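Local coordinates for protein dual oxidase maturation factor 1 (Mus musculus, PDB 6WXU) that may be required for the maturation of the dual oxidase DUOX1 and for its transport from the endoplasmic reticulum to the plasma membrane, at residues 211-214 with 215-219. Sequence-based numbering, arbitrary orientation.
Sequences LATG and LFQLL
The ring of F216 reaches back one helical turn to lie edge-on beside A212, its CE2 lying 4.2 Å from the methyl CB of A212 and its CD2 edge beside the A212 carbonyl oxygen, which sits near the ring plane. The first torsion sets this up: with CG beside the backbone N and anti to the carbonyl carbon (chi1 -78°), the ring runs back along the helix. The same oxygen of A212 accepts the backbone N of F216 at 3.0 Å, so a main-chain bond and a ring edge converge on one carbonyl. L215 repeats the pattern without an aromatic group: its N donates to L211 O over 2.9 Å, while its own CG packs against that oxygen. Two residues beyond F216, L218 N bonds to G214 O (3.1 Å) with a nearly straight N-H...O angle of 166°. On another side of the helix T213 and Q217 lie side by side and point the same way, and Q217 CG approaches T213 O. The T213 hydroxyl turns back to the carbonyl of M209, a side-chain to main-chain bond within the helix, and this leaves the T213 methyl CG2 on the side of Q217. Both segments lie in a predicted membrane span, and the surrounding helices share their side chains: T213 and Q217 both meet I67 of helix 50-72, Q217 also reaches T254 of helix 249-273, and F216 rests on V186 and A187 of helix 170-199. The chemistry is that of a transmembrane helix in a bundle: i to i+4 bonds from L215, F216 and L218 hold most of the main chain here, and a buried polar pair, T213 and Q217, is set into an otherwise apolar surface of leucines and F216, the threonine hydroxyl being paired within its own helix.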
ATOM      1  N   LEU B 211      46.541  12.616  -0.992  1.00 71.60           N
ATOM      2  CA  LEU B 211      46.786  11.199  -0.745  1.00 71.60           C
ATOM      3  C   LEU B 211      45.588  10.536  -0.081  1.00 71.60           C
ATOM      4  O   LEU B 211      45.256   9.388  -0.391  1.00 71.60           O
ATOM      5  CB  LEU B 211      48.034  11.024   0.114  1.00 71.60           C
ATOM      6  CG  LEU B 211      49.369  11.158  -0.605  1.00 71.60           C
ATOM      7  CD1 LEU B 211      50.503  11.028   0.384  1.00 71.60           C
ATOM      8  CD2 LEU B 211      49.483  10.100  -1.672  1.00 71.60           C
ATOM      9  N   ALA B 212      44.928  11.235   0.842  1.00 67.18           N
ATOM     10  CA  ALA B 212      43.729  10.682   1.458  1.00 67.18           C
ATOM     11  C   ALA B 212      42.596  10.575   0.449  1.00 67.18           C
ATOM     12  O   ALA B 212      41.859   9.581   0.435  1.00 67.18           O
ATOM     13  CB  ALA B 212      43.310  11.538   2.648  1.00 67.18           C
ATOM     14  N   THR B 213      42.443  11.589  -0.405  1.00 66.45           N
ATOM     15  CA  THR B 213      41.437  11.525  -1.457  1.00 66.45           C
ATOM     16  C   THR B 213      41.627  10.298  -2.337  1.00 66.45           C
ATOM     17  O   THR B 213      40.646   9.715  -2.809  1.00 66.45           O
ATOM     18  CB  THR B 213      41.480  12.800  -2.295  1.00 66.45           C
ATOM     19  OG1 THR B 213      41.303  13.935  -1.440  1.00 66.45           O
ATOM     20  CG2 THR B 213      40.384  12.795  -3.333  1.00 66.45           C
ATOM     21  N   GLY B 214      42.871   9.888  -2.563  1.00 63.98           N
ATOM     22  CA  GLY B 214      43.127   8.691  -3.340  1.00 63.98           C
ATOM     23  C   GLY B 214      42.945   7.400  -2.565  1.00 63.98           C
ATOM     24  O   GLY B 214      42.400   6.417  -3.082  1.00 63.98           O
ATOM     25  N   LEU B 215      43.401   7.392  -1.311  1.00 61.53           N
ATOM     26  CA  LEU B 215      43.340   6.172  -0.513  1.00 61.53           C
ATOM     27  C   LEU B 215      41.910   5.775  -0.192  1.00 61.53           C
ATOM     28  O   LEU B 215      41.613   4.582  -0.093  1.00 61.53           O
ATOM     29  CB  LEU B 215      44.140   6.339   0.773  1.00 61.53           C
ATOM     30  CG  LEU B 215      45.658   6.380   0.611  1.00 61.53           C
ATOM     31  CD1 LEU B 215      46.317   6.643   1.946  1.00 61.53           C
ATOM     32  CD2 LEU B 215      46.166   5.084   0.014  1.00 61.53           C
ATOM     33  N   PHE B 216      41.008   6.739  -0.035  1.00 58.29           N
ATOM     34  CA  PHE B 216      39.632   6.355   0.251  1.00 58.29           C
ATOM     35  C   PHE B 216      38.912   5.828  -0.983  1.00 58.29           C
ATOM     36  O   PHE B 216      38.032   4.969  -0.860  1.00 58.29           O
ATOM     37  CB  PHE B 216      38.879   7.523   0.873  1.00 58.29           C
ATOM     38  CG  PHE B 216      39.193   7.719   2.322  1.00 58.29           C
ATOM     39  CD1 PHE B 216      38.600   6.926   3.281  1.00 58.29           C
ATOM     40  CD2 PHE B 216      40.102   8.675   2.723  1.00 58.29           C
ATOM     41  CE1 PHE B 216      38.893   7.093   4.609  1.00 58.29           C
ATOM     42  CE2 PHE B 216      40.400   8.845   4.051  1.00 58.29           C
ATOM     43  CZ  PHE B 216      39.795   8.054   4.995  1.00 58.29           C
ATOM     44  N   GLN B 217      39.283   6.288  -2.176  1.00 57.34           N
ATOM     45  CA  GLN B 217      38.751   5.671  -3.386  1.00 57.34           C
ATOM     46  C   GLN B 217      39.228   4.231  -3.515  1.00 57.34           C
ATOM     47  O   GLN B 217      38.442   3.330  -3.835  1.00 57.34           O
ATOM     48  CB  GLN B 217      39.156   6.481  -4.613  1.00 57.34           C
ATOM     49  CG  GLN B 217      38.654   7.904  -4.601  1.00 57.34           C
ATOM     50  CD  GLN B 217      39.086   8.672  -5.824  1.00 57.34           C
ATOM     51  OE1 GLN B 217      39.394   8.087  -6.859  1.00 57.34           O
ATOM     52  NE2 GLN B 217      39.117   9.988  -5.711  1.00 57.34           N
ATOM     53  N   LEU B 218      40.516   3.993  -3.261  1.00 53.68           N
ATOM     54  CA  LEU B 218      41.010   2.621  -3.316  1.00 53.68           C
ATOM     55  C   LEU B 218      40.377   1.751  -2.238  1.00 53.68           C
ATOM     56  O   LEU B 218      40.183   0.547  -2.445  1.00 53.68           O
ATOM     57  CB  LEU B 218      42.530   2.605  -3.197  1.00 53.68           C
ATOM     58  CG  LEU B 218      43.276   3.273  -4.351  1.00 53.68           C
ATOM     59  CD1 LEU B 218      44.745   2.930  -4.294  1.00 53.68           C
ATOM     60  CD2 LEU B 218      42.683   2.863  -5.680  1.00 53.68           C
ATOM     61  N   LEU B 219      40.035   2.331  -1.090  1.00 53.51           N
ATOM     62  CA  LEU B 219      39.334   1.558  -0.070  1.00 53.51           C
ATOM     63  C   LEU B 219      37.924   1.197  -0.521  1.00 53.51           C
ATOM     64  O   LEU B 219      37.431   0.107  -0.213  1.00 53.51           O
ATOM     65  CB  LEU B 219      39.294   2.329   1.244  1.00 53.51           C
ATOM     66  CG  LEU B 219      40.016   1.674   2.415  1.00 53.51           C
ATOM     67  CD1 LEU B 219      41.489   1.505   2.100  1.00 53.51           C
ATOM     68  CD2 LEU B 219      39.825   2.502   3.664  1.00 53.51           C
TER